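Local coordinates for translocator protein BipD (Burkholderia pseudomallei, PDB 3NFT), which is required for invasion of epithelial cells and survival within host cells, and probably regulates secretion of the type III effectors BipB and BipC, at residues Q132-I143 with M194-W205; K227-L235 with W250-I261. All coordinates share one frame; numbering follows the deposited sequence. Where two conformers were deposited one is given.

Contact 1 of 2, residues Q132-I143 with M194-W205; sequences QGKSDIDAYATI and MQLPKGADIARW
Trp205 is a knob in a hole formed by Asp136, Ala139, Tyr140 and Ile143 of helix 121-160, and so joins the strand-and-short-helix region of the tip protein to a helix predicted to form a coiled coil. Apolar packing carries most of the contact. The six-membered ring of the indole has Ala139 CB 3.5 Å from Trp205 CZ2 and Ile143 CD1 equally near Trp205 CZ3. Tyr140 CD1 comes up at the edge of the indole, near its plane, and the two ring planes are inclined at 57°, an oblique pairing. Leu196 CD2 lies over one indole face. Further along, Pro197 CD rests on Ala139 CB at 3.7 Å, and Met194 CB lies 3.7 Å from Thr142 CG2, the two side chains running antiparallel past one another.

Among the charged groups, in one of two deposited conformers of Arg204, its NH2 donates to Asp136 OD1 at 3.0 Å in a salt bridge. The N-H...O angle of 137° shows a bent bond; the oxygen lies in the guanidinium plane, while the nitrogen meets its syn side from outside the carboxylate plane. In this conformer bends at chi2 and chi3 (both -89°) fold the arginine back, with NH1 over the indole face opposite Leu196. Gln118 of the second subunit packs against Arg204, while Tyr140 OH is hydrogen-bonded to Glu208.

Water completes the polar edge. One molecule joins Ser135 OG to Lys198 O, the latter weakly; another donates to Thr142 OG1 and, at 2.8 Å, to Gln195 O.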
loop_
_atom_site.group_PDB
_atom_site.type_symbol
_atom_site.label_atom_id
_atom_site.label_comp_id
_atom_site.label_asym_id
_atom_site.label_seq_id
_atom_site.Cartn_x
_atom_site.Cartn_y
_atom_site.Cartn_z
ATOM N N GLN A 132 2.457 -5.742 5.294
ATOM C CA GLN A 132 2.357 -5.062 6.597
ATOM C C GLN A 132 1.450 -5.863 7.544
ATOM O O GLN A 132 1.760 -6.032 8.727
ATOM C CB GLN A 132 1.809 -3.645 6.434
ATOM C CG GLN A 132 1.532 -2.893 7.751
ATOM C CD GLN A 132 2.801 -2.600 8.549
ATOM O OE1 GLN A 132 3.866 -2.398 7.973
ATOM N NE2 GLN A 132 2.688 -2.593 9.879
ATOM N N GLY A 133 0.352 -6.386 6.999
ATOM C CA GLY A 133 -0.564 -7.240 7.773
ATOM C C GLY A 133 0.127 -8.456 8.349
ATOM O O GLY A 133 -0.029 -8.763 9.529
ATOM N N LYS A 134 0.902 -9.141 7.514
ATOM C CA LYS A 134 1.693 -10.288 7.947
ATOM C C LYS A 134 2.674 -9.921 9.072
ATOM O O LYS A 134 2.803 -10.660 10.048
ATOM C CB LYS A 134 2.460 -10.892 6.771
ATOM C CG LYS A 134 1.619 -11.598 5.724
ATOM C CD LYS A 134 2.565 -12.127 4.642
ATOM C CE LYS A 134 1.862 -12.596 3.399
ATOM N NZ LYS A 134 2.871 -13.051 2.395
ATOM N N SER A 135 3.361 -8.787 8.931
ATOM C CA SER A 135 4.276 -8.295 9.974
ATOM C C SER A 135 3.559 -8.061 11.301
ATOM O O SER A 135 4.025 -8.498 12.360
ATOM C CB SER A 135 4.978 -6.993 9.522
ATOM O OG SER A 135 5.840 -6.484 10.545
ATOM N N ASP A 136 2.414 -7.399 11.254
ATOM C CA ASP A 136 1.659 -7.106 12.478
ATOM C C ASP A 136 1.156 -8.379 13.146
ATOM O O ASP A 136 1.196 -8.497 14.369
ATOM C CB ASP A 136 0.493 -6.165 12.199
ATOM C CG ASP A 136 0.929 -4.734 11.981
ATOM O OD1 ASP A 136 2.039 -4.362 12.405
ATOM O OD2 ASP A 136 0.160 -3.976 11.372
ATOM N N ILE A 137 0.683 -9.335 12.348
ATOM C CA ILE A 137 0.294 -10.626 12.908
ATOM C C ILE A 137 1.402 -11.290 13.672
ATOM O O ILE A 137 1.211 -11.770 14.794
ATOM C CB ILE A 137 -0.144 -11.635 11.799
ATOM C CG1 ILE A 137 -1.486 -11.223 11.226
ATOM C CG2 ILE A 137 -0.153 -13.091 12.336
ATOM C CD1 ILE A 137 -1.722 -11.873 9.839
ATOM N N ASP A 138 2.560 -11.349 13.028
ATOM C CA ASP A 138 3.730 -11.973 13.625
ATOM C C ASP A 138 4.177 -11.251 14.877
ATOM O O ASP A 138 4.491 -11.889 15.898
ATOM C CB ASP A 138 4.892 -11.963 12.615
ATOM C CG ASP A 138 4.767 -13.027 11.541
ATOM O OD1 ASP A 138 5.622 -13.002 10.620
ATOM O OD2 ASP A 138 3.859 -13.882 11.588
ATOM N N ALA A 139 4.272 -9.922 14.801
ATOM C CA ALA A 139 4.694 -9.117 15.937
ATOM C C ALA A 139 3.783 -9.369 17.128
ATOM O O ALA A 139 4.232 -9.613 18.251
ATOM C CB ALA A 139 4.654 -7.620 15.593
ATOM N N TYR A 140 2.484 -9.280 16.900
ATOM C CA TYR A 140 1.576 -9.410 18.009
ATOM C C TYR A 140 1.562 -10.801 18.588
ATOM O O TYR A 140 1.443 -10.957 19.804
ATOM C CB TYR A 140 0.152 -8.956 17.653
ATOM C CG TYR A 140 -0.165 -7.645 18.325
ATOM C CD1 TYR A 140 -0.208 -6.460 17.630
ATOM C CD2 TYR A 140 -0.369 -7.612 19.689
ATOM C CE1 TYR A 140 -0.491 -5.270 18.285
ATOM C CE2 TYR A 140 -0.638 -6.445 20.342
ATOM C CZ TYR A 140 -0.695 -5.282 19.643
ATOM O OH TYR A 140 -0.945 -4.148 20.367
ATOM N N ALA A 141 1.689 -11.806 17.735
ATOM C CA ALA A 141 1.776 -13.164 18.199
ATOM C C ALA A 141 2.999 -13.335 19.103
ATOM O O ALA A 141 2.924 -13.981 20.144
ATOM C CB ALA A 141 1.836 -14.144 17.004
ATOM N N THR A 142 4.146 -12.798 18.688
ATOM C CA THR A 142 5.371 -12.951 19.468
ATOM C C THR A 142 5.239 -12.221 20.801
ATOM O O THR A 142 5.598 -12.740 21.849
ATOM C CB THR A 142 6.566 -12.379 18.701
ATOM O OG1 THR A 142 6.697 -13.075 17.460
ATOM C CG2 THR A 142 7.829 -12.556 19.526
ATOM N N ILE A 143 4.713 -11.000 20.759
ATOM C CA ILE A 143 4.562 -10.209 21.975
ATOM C C ILE A 143 3.571 -10.859 22.932
ATOM O O ILE A 143 3.831 -10.993 24.125
ATOM C CB ILE A 143 4.075 -8.794 21.654
ATOM C CG1 ILE A 143 5.108 -8.060 20.805
ATOM C CG2 ILE A 143 3.748 -8.002 22.929
ATOM C CD1 ILE A 143 4.560 -6.841 20.136
ATOM N N MET A 194 11.557 -10.810 23.360
ATOM C CA MET A 194 10.883 -10.967 22.096
ATOM C C MET A 194 11.582 -10.092 21.072
ATOM O O MET A 194 12.105 -9.043 21.408
ATOM C CB MET A 194 9.426 -10.550 22.257
ATOM C CG MET A 194 8.608 -11.451 23.211
ATOM S SD MET A 194 7.544 -10.519 24.340
ATOM C CE MET A 194 8.718 -10.082 25.604
ATOM N N GLN A 195 11.603 -10.548 19.831
ATOM C CA GLN A 195 12.206 -9.790 18.752
ATOM C C GLN A 195 11.093 -9.381 17.812
ATOM O O GLN A 195 10.382 -10.230 17.288
ATOM C CB GLN A 195 13.235 -10.644 18.009
ATOM C CG GLN A 195 13.798 -9.988 16.776
ATOM C CD GLN A 195 14.610 -8.758 17.098
ATOM O OE1 GLN A 195 15.565 -8.825 17.878
ATOM N NE2 GLN A 195 14.230 -7.620 16.511
ATOM N N LEU A 196 10.943 -8.078 17.614
ATOM C CA LEU A 196 10.009 -7.557 16.621
ATOM C C LEU A 196 10.492 -7.899 15.206
ATOM O O LEU A 196 11.704 -8.082 14.983
ATOM C CB LEU A 196 9.864 -6.038 16.769
ATOM C CG LEU A 196 9.166 -5.530 18.032
ATOM C CD1 LEU A 196 9.254 -4.018 18.178
ATOM C CD2 LEU A 196 7.718 -5.974 18.010
ATOM N N PRO A 197 9.568 -7.966 14.235
ATOM C CA PRO A 197 9.951 -8.203 12.839
ATOM C C PRO A 197 10.958 -7.162 12.351
ATOM O O PRO A 197 10.931 -6.003 12.795
ATOM C CB PRO A 197 8.623 -8.067 12.081
ATOM C CG PRO A 197 7.547 -8.303 13.119
ATOM C CD PRO A 197 8.112 -7.771 14.400
ATOM N N LYS A 198 11.859 -7.564 11.457
ATOM C CA LYS A 198 12.772 -6.608 10.838
ATOM C C LYS A 198 11.936 -5.546 10.114
ATOM O O LYS A 198 10.881 -5.851 9.538
ATOM C CB LYS A 198 13.738 -7.302 9.868
ATOM C CG LYS A 198 14.961 -6.451 9.530
ATOM C CD LYS A 198 15.975 -7.200 8.673
ATOM C CE LYS A 198 17.226 -6.340 8.421
ATOM N NZ LYS A 198 18.245 -7.015 7.543
ATOM N N GLY A 199 12.374 -4.294 10.201
ATOM C CA GLY A 199 11.630 -3.167 9.632
ATOM C C GLY A 199 10.601 -2.540 10.561
ATOM O O GLY A 199 9.955 -1.556 10.193
ATOM N N ALA A 200 10.450 -3.080 11.774
ATOM C CA ALA A 200 9.427 -2.587 12.687
ATOM C C ALA A 200 9.699 -1.135 13.098
ATOM O O ALA A 200 10.839 -0.739 13.307
ATOM C CB ALA A 200 9.313 -3.495 13.906
ATOM N N ASP A 201 8.637 -0.344 13.195
ATOM C CA ASP A 201 8.722 1.050 13.598
ATOM C C ASP A 201 8.804 1.053 15.121
ATOM O O ASP A 201 7.806 0.886 15.820
ATOM C CB ASP A 201 7.487 1.800 13.080
ATOM C CG ASP A 201 7.504 3.294 13.384
ATOM O OD1 ASP A 201 8.153 3.739 14.352
ATOM O OD2 ASP A 201 6.799 4.027 12.640
ATOM N N ILE A 202 10.011 1.231 15.645
ATOM C CA ILE A 202 10.240 1.065 17.081
ATOM C C ILE A 202 9.489 2.087 17.922
ATOM O O ILE A 202 8.939 1.758 18.973
ATOM C CB ILE A 202 11.749 1.127 17.415
ATOM C CG1 ILE A 202 12.495 -0.004 16.715
ATOM C CG2 ILE A 202 11.972 1.100 18.918
ATOM C CD1 ILE A 202 11.953 -1.371 16.944
ATOM N N ALA A 203 9.471 3.337 17.463
ATOM C CA ALA A 203 8.741 4.392 18.173
ATOM C C ALA A 203 7.246 4.061 18.258
ATOM O O ALA A 203 6.626 4.237 19.309
ATOM C CB ALA A 203 8.961 5.735 17.480
ATOM N N ARG A 204 6.673 3.579 17.155
ATOM C CA ARG A 204 5.269 3.171 17.142
ATOM C C ARG A 204 5.014 2.043 18.141
ATOM O O ARG A 204 4.062 2.097 18.910
ATOM C CB ARG A 204 4.838 2.734 15.736
ATOM C CG ARG A 204 3.315 2.606 15.548
ATOM C CD ARG A 204 2.783 1.220 15.891
ATOM N NE ARG A 204 2.787 0.303 14.751
ATOM C CZ ARG A 204 2.313 -0.941 14.778
ATOM N NH1 ARG A 204 1.791 -1.444 15.898
ATOM N NH2 ARG A 204 2.368 -1.690 13.679
ATOM N N TRP A 205 5.860 1.024 18.122
ATOM C CA TRP A 205 5.696 -0.107 19.037
ATOM C C TRP A 205 5.907 0.285 20.502
ATOM O O TRP A 205 5.197 -0.209 21.379
ATOM C CB TRP A 205 6.567 -1.286 18.635
ATOM C CG TRP A 205 5.995 -2.038 17.462
ATOM C CD1 TRP A 205 6.360 -1.921 16.163
ATOM C CD2 TRP A 205 4.898 -2.950 17.488
ATOM N NE1 TRP A 205 5.603 -2.740 15.372
ATOM C CE2 TRP A 205 4.696 -3.389 16.169
ATOM C CE3 TRP A 205 4.100 -3.467 18.500
ATOM C CZ2 TRP A 205 3.702 -4.302 15.839
ATOM C CZ3 TRP A 205 3.108 -4.388 18.156
ATOM C CH2 TRP A 205 2.926 -4.780 16.849
HETATM O O HOH W 1 7.645 -4.743 9.823
HETATM O O HOH W 2 7.977 -10.887 15.916
#

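Contact 2 of 2, residues K227-L235 with W250-I261; sequences KLIKMRDSL and WNTAFSGQKDNI
Met231 lays its CG over one face of the Phe254 ring, 4.2 Å from the centroid and 22° off the ring normal, which meets the geometry of a CH-pi contact. Its SD is 4.6 Å from the same centroid, in an oblique Met-aromatic approach. With CG anti to the carbonyl carbon, the chain is extended through chi2 and bent only at chi3, which sets CE against Lys258 CB at 3.6 Å. Trp250 CH2 lies over the opposite side of Phe254, so both faces of the phenyl ring are covered near the rim, by Met231 CG and by Trp250 CH2.

At the C-terminal side of the short helix the bonding becomes polar. Trp250 NE1 donates to Ser234 OG at 3.0 Å, with the oxygen tilted 20° out of the indole plane. The hydroxyl itself donates to Met231 O at 2.7 Å, so one oxygen both receives the indole N-H and ties back to the carbonyl of Met231, three residues earlier. Leu235 CD2 packs obliquely against Trp250 CZ2.

Toward the other end, the Gln257 side chain lies roughly perpendicular to that of Lys227, with Gln257 OE1 3.5 Å from Lys227 CG, and also touches the aliphatic part of Lys230. Lys227 CB rests on Ile261 CG1, while its ammonium reaches a water shared with Asn260 OD1 and forms a salt bridge with Asp264.

The axes of helices 227-233 and 250-261 come within 9.3 Å, at 168° between their N-to-C directions. This is antiparallel helix-helix packing, a short helix laid along the long C-terminal helix of the predicted coiled coil.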
loop_
_atom_site.group_PDB
_atom_site.type_symbol
_atom_site.label_atom_id
_atom_site.label_comp_id
_atom_site.label_asym_id
_atom_site.label_seq_id
_atom_site.Cartn_x
_atom_site.Cartn_y
_atom_site.Cartn_z
ATOM N N LYS A 227 7.452 -4.678 38.974
ATOM C CA LYS A 227 6.467 -5.212 39.924
ATOM C C LYS A 227 7.026 -6.445 40.646
ATOM O O LYS A 227 6.799 -6.625 41.834
ATOM C CB LYS A 227 5.135 -5.535 39.218
ATOM C CG LYS A 227 4.374 -4.289 38.809
ATOM C CD LYS A 227 4.382 -3.989 37.340
ATOM C CE LYS A 227 3.814 -2.599 37.034
ATOM N NZ LYS A 227 3.580 -2.278 35.581
ATOM N N LEU A 228 7.747 -7.299 39.922
ATOM C CA LEU A 228 8.366 -8.459 40.554
ATOM C C LEU A 228 9.397 -8.044 41.600
ATOM O O LEU A 228 9.509 -8.671 42.636
ATOM C CB LEU A 228 9.010 -9.360 39.508
ATOM C CG LEU A 228 8.049 -10.157 38.614
ATOM C CD1 LEU A 228 8.801 -10.797 37.449
ATOM C CD2 LEU A 228 7.259 -11.151 39.457
ATOM N N ILE A 229 10.171 -7.005 41.288
ATOM C CA ILE A 229 11.134 -6.435 42.251
ATOM C C ILE A 229 10.437 -5.922 43.509
ATOM O O ILE A 229 10.863 -6.202 44.625
ATOM C CB ILE A 229 11.941 -5.334 41.577
ATOM C CG1 ILE A 229 12.892 -5.973 40.563
ATOM C CG2 ILE A 229 12.667 -4.491 42.659
ATOM C CD1 ILE A 229 13.634 -4.966 39.653
ATOM N N LYS A 230 9.326 -5.228 43.335
ATOM C CA LYS A 230 8.563 -4.710 44.473
ATOM C C LYS A 230 8.028 -5.870 45.308
ATOM O O LYS A 230 8.074 -5.836 46.530
ATOM C CB LYS A 230 7.449 -3.736 44.041
ATOM C CG LYS A 230 7.983 -2.377 43.640
ATOM C CD LYS A 230 6.942 -1.480 43.060
ATOM C CE LYS A 230 7.571 -0.188 42.515
ATOM N NZ LYS A 230 8.558 0.416 43.446
ATOM N N MET A 231 7.538 -6.922 44.640
ATOM C CA MET A 231 7.098 -8.132 45.347
ATOM C C MET A 231 8.254 -8.775 46.125
ATOM O O MET A 231 8.143 -9.068 47.307
ATOM C CB MET A 231 6.526 -9.129 44.342
ATOM C CG MET A 231 5.166 -8.792 43.794
ATOM S SD MET A 231 4.775 -10.000 42.503
ATOM C CE MET A 231 3.025 -10.125 42.628
ATOM N N ARG A 232 9.376 -8.945 45.447
ATOM C CA ARG A 232 10.572 -9.501 46.097
ATOM C C ARG A 232 10.997 -8.680 47.321
ATOM O O ARG A 232 11.262 -9.225 48.413
ATOM C CB ARG A 232 11.740 -9.582 45.105
ATOM C CG ARG A 232 12.921 -10.396 45.580
ATOM C CD ARG A 232 14.162 -10.098 44.720
ATOM N NE ARG A 232 14.486 -8.674 44.820
ATOM C CZ ARG A 232 15.118 -7.945 43.897
ATOM N NH1 ARG A 232 15.522 -8.482 42.749
ATOM N NH2 ARG A 232 15.303 -6.647 44.118
ATOM N N ASP A 233 11.080 -7.365 47.144
ATOM C CA ASP A 233 11.550 -6.486 48.223
ATOM C C ASP A 233 10.571 -6.332 49.383
ATOM O O ASP A 233 10.956 -5.856 50.460
ATOM C CB ASP A 233 11.862 -5.098 47.682
ATOM C CG ASP A 233 13.046 -5.075 46.763
ATOM O OD1 ASP A 233 13.185 -4.031 46.087
ATOM O OD2 ASP A 233 13.835 -6.063 46.690
ATOM N N SER A 234 9.325 -6.775 49.204
ATOM C CA SER A 234 8.339 -6.723 50.278
ATOM C C SER A 234 8.535 -7.806 51.336
ATOM O O SER A 234 7.948 -7.732 52.412
ATOM C CB SER A 234 6.908 -6.823 49.724
ATOM O OG SER A 234 6.610 -8.147 49.282
ATOM N N LEU A 235 9.294 -8.845 50.998
ATOM C CA LEU A 235 9.328 -10.064 51.799
ATOM C C LEU A 235 10.264 -9.944 52.994
ATOM O O LEU A 235 11.346 -9.330 52.898
ATOM C CB LEU A 235 9.768 -11.234 50.956
ATOM C CG LEU A 235 8.682 -11.701 49.988
ATOM C CD1 LEU A 235 9.308 -12.386 48.802
ATOM C CD2 LEU A 235 7.646 -12.585 50.769
ATOM N N TRP A 250 1.048 -7.179 54.713
ATOM C CA TRP A 250 1.998 -7.617 53.709
ATOM C C TRP A 250 1.265 -8.214 52.488
ATOM O O TRP A 250 1.560 -7.902 51.342
ATOM C CB TRP A 250 3.010 -8.628 54.291
ATOM C CG TRP A 250 3.753 -9.280 53.165
ATOM C CD1 TRP A 250 4.776 -8.742 52.428
ATOM C CD2 TRP A 250 3.417 -10.523 52.522
ATOM N NE1 TRP A 250 5.136 -9.605 51.427
ATOM C CE2 TRP A 250 4.317 -10.702 51.454
ATOM C CE3 TRP A 250 2.477 -11.516 52.787
ATOM C CZ2 TRP A 250 4.270 -11.819 50.618
ATOM C CZ3 TRP A 250 2.435 -12.627 51.969
ATOM C CH2 TRP A 250 3.314 -12.771 50.896
ATOM N N ASN A 251 0.282 -9.066 52.760
ATOM C CA ASN A 251 -0.491 -9.739 51.706
ATOM C C ASN A 251 -1.185 -8.703 50.839
ATOM O O ASN A 251 -1.230 -8.814 49.630
ATOM C CB ASN A 251 -1.507 -10.683 52.355
ATOM C CG ASN A 251 -2.143 -11.662 51.391
ATOM O OD1 ASN A 251 -1.688 -11.846 50.255
ATOM N ND2 ASN A 251 -3.180 -12.345 51.870
ATOM N N THR A 252 -1.704 -7.654 51.474
ATOM C CA THR A 252 -2.370 -6.599 50.725
ATOM C C THR A 252 -1.395 -5.887 49.792
ATOM O O THR A 252 -1.712 -5.613 48.637
ATOM C CB THR A 252 -3.080 -5.621 51.664
ATOM O OG1 THR A 252 -4.120 -6.335 52.364
ATOM C CG2 THR A 252 -3.668 -4.430 50.900
ATOM N N ALA A 253 -0.198 -5.583 50.286
ATOM C CA ALA A 253 0.791 -4.962 49.422
ATOM C C ALA A 253 1.180 -5.876 48.273
ATOM O O ALA A 253 1.306 -5.433 47.135
ATOM C CB ALA A 253 2.019 -4.566 50.224
ATOM N N PHE A 254 1.364 -7.148 48.586
ATOM C CA PHE A 254 1.756 -8.139 47.581
ATOM C C PHE A 254 0.701 -8.235 46.495
ATOM O O PHE A 254 1.003 -8.216 45.296
ATOM C CB PHE A 254 1.982 -9.493 48.262
ATOM C CG PHE A 254 2.790 -10.452 47.455
ATOM C CD1 PHE A 254 4.185 -10.405 47.492
ATOM C CD2 PHE A 254 2.167 -11.388 46.683
ATOM C CE1 PHE A 254 4.956 -11.304 46.763
ATOM C CE2 PHE A 254 2.937 -12.302 45.924
ATOM C CZ PHE A 254 4.332 -12.249 45.980
ATOM N N SER A 255 -0.553 -8.302 46.934
ATOM C CA SER A 255 -1.691 -8.345 46.033
ATOM C C SER A 255 -1.807 -7.120 45.158
ATOM O O SER A 255 -2.258 -7.213 44.010
ATOM C CB SER A 255 -2.985 -8.512 46.843
ATOM O OG SER A 255 -2.985 -9.770 47.482
ATOM N N GLY A 256 -1.444 -5.961 45.697
ATOM C CA GLY A 256 -1.422 -4.751 44.911
ATOM C C GLY A 256 -0.497 -4.882 43.702
ATOM O O GLY A 256 -0.868 -4.525 42.586
ATOM N N GLN A 257 0.687 -5.448 43.907
ATOM C CA GLN A 257 1.623 -5.664 42.805
ATOM C C GLN A 257 1.100 -6.732 41.821
ATOM O O GLN A 257 1.177 -6.553 40.620
ATOM C CB GLN A 257 2.972 -6.073 43.349
ATOM C CG GLN A 257 3.623 -4.985 44.199
ATOM C CD GLN A 257 3.852 -3.653 43.459
ATOM O OE1 GLN A 257 4.187 -3.623 42.259
ATOM N NE2 GLN A 257 3.654 -2.539 44.182
ATOM N N LYS A 258 0.564 -7.824 42.366
ATOM C CA LYS A 258 -0.039 -8.860 41.580
ATOM C C LYS A 258 -1.136 -8.253 40.687
ATOM O O LYS A 258 -1.178 -8.502 39.489
ATOM C CB LYS A 258 -0.618 -9.935 42.520
ATOM C CG LYS A 258 -1.507 -10.979 41.840
ATOM C CD LYS A 258 -2.214 -11.899 42.820
ATOM C CE LYS A 258 -3.098 -12.937 42.108
ATOM N NZ LYS A 258 -4.507 -12.448 41.909
ATOM N N ASP A 259 -2.003 -7.428 41.280
ATOM C CA ASP A 259 -3.091 -6.843 40.512
ATOM C C ASP A 259 -2.585 -5.876 39.431
ATOM O O ASP A 259 -3.217 -5.718 38.367
ATOM C CB ASP A 259 -4.119 -6.128 41.401
ATOM C CG ASP A 259 -4.925 -7.075 42.284
ATOM O OD1 ASP A 259 -4.889 -8.299 42.067
ATOM O OD2 ASP A 259 -5.667 -6.587 43.186
ATOM N N ASN A 260 -1.464 -5.204 39.703
ATOM C CA ASN A 260 -0.856 -4.354 38.690
ATOM C C ASN A 260 -0.430 -5.203 37.469
ATOM O O ASN A 260 -0.625 -4.795 36.307
ATOM C CB ASN A 260 0.331 -3.612 39.292
ATOM C CG ASN A 260 0.752 -2.372 38.506
ATOM O OD1 ASN A 260 0.453 -2.181 37.292
ATOM N ND2 ASN A 260 1.483 -1.514 39.199
ATOM N N ILE A 261 0.202 -6.346 37.732
ATOM C CA ILE A 261 0.629 -7.237 36.647
ATOM C C ILE A 261 -0.593 -7.732 35.873
ATOM O O ILE A 261 -0.577 -7.704 34.653
ATOM C CB ILE A 261 1.469 -8.414 37.145
ATOM C CG1 ILE A 261 2.785 -7.905 37.767
ATOM C CG2 ILE A 261 1.715 -9.443 35.993
ATOM C CD1 ILE A 261 3.607 -9.046 38.407
HETATM O O HOH W 3 1.293 -0.321 35.265
#

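Overall arrangement
Contacts 1 and 2 follow one another along the chain and lie on opposite sides of its centre, their own centres about 31 Å apart and their nearest atoms about 12 Å apart. Both are partly buried, with seven buried residues each, and each fastens part of the chain to a long helix predicted to form a coiled coil: 121-160 in contact 1, 244-295 in contact 2. Each also borders the long helix of the other. Contact 1 uses a strand, a turn and a helix start, and combines its tryptophan knob with a salt bridge whose residues also pack against the second subunit. Contact 2 packs mainly helix on helix; no other chain touches it, and its cross-segment hydrogen bond is neutral.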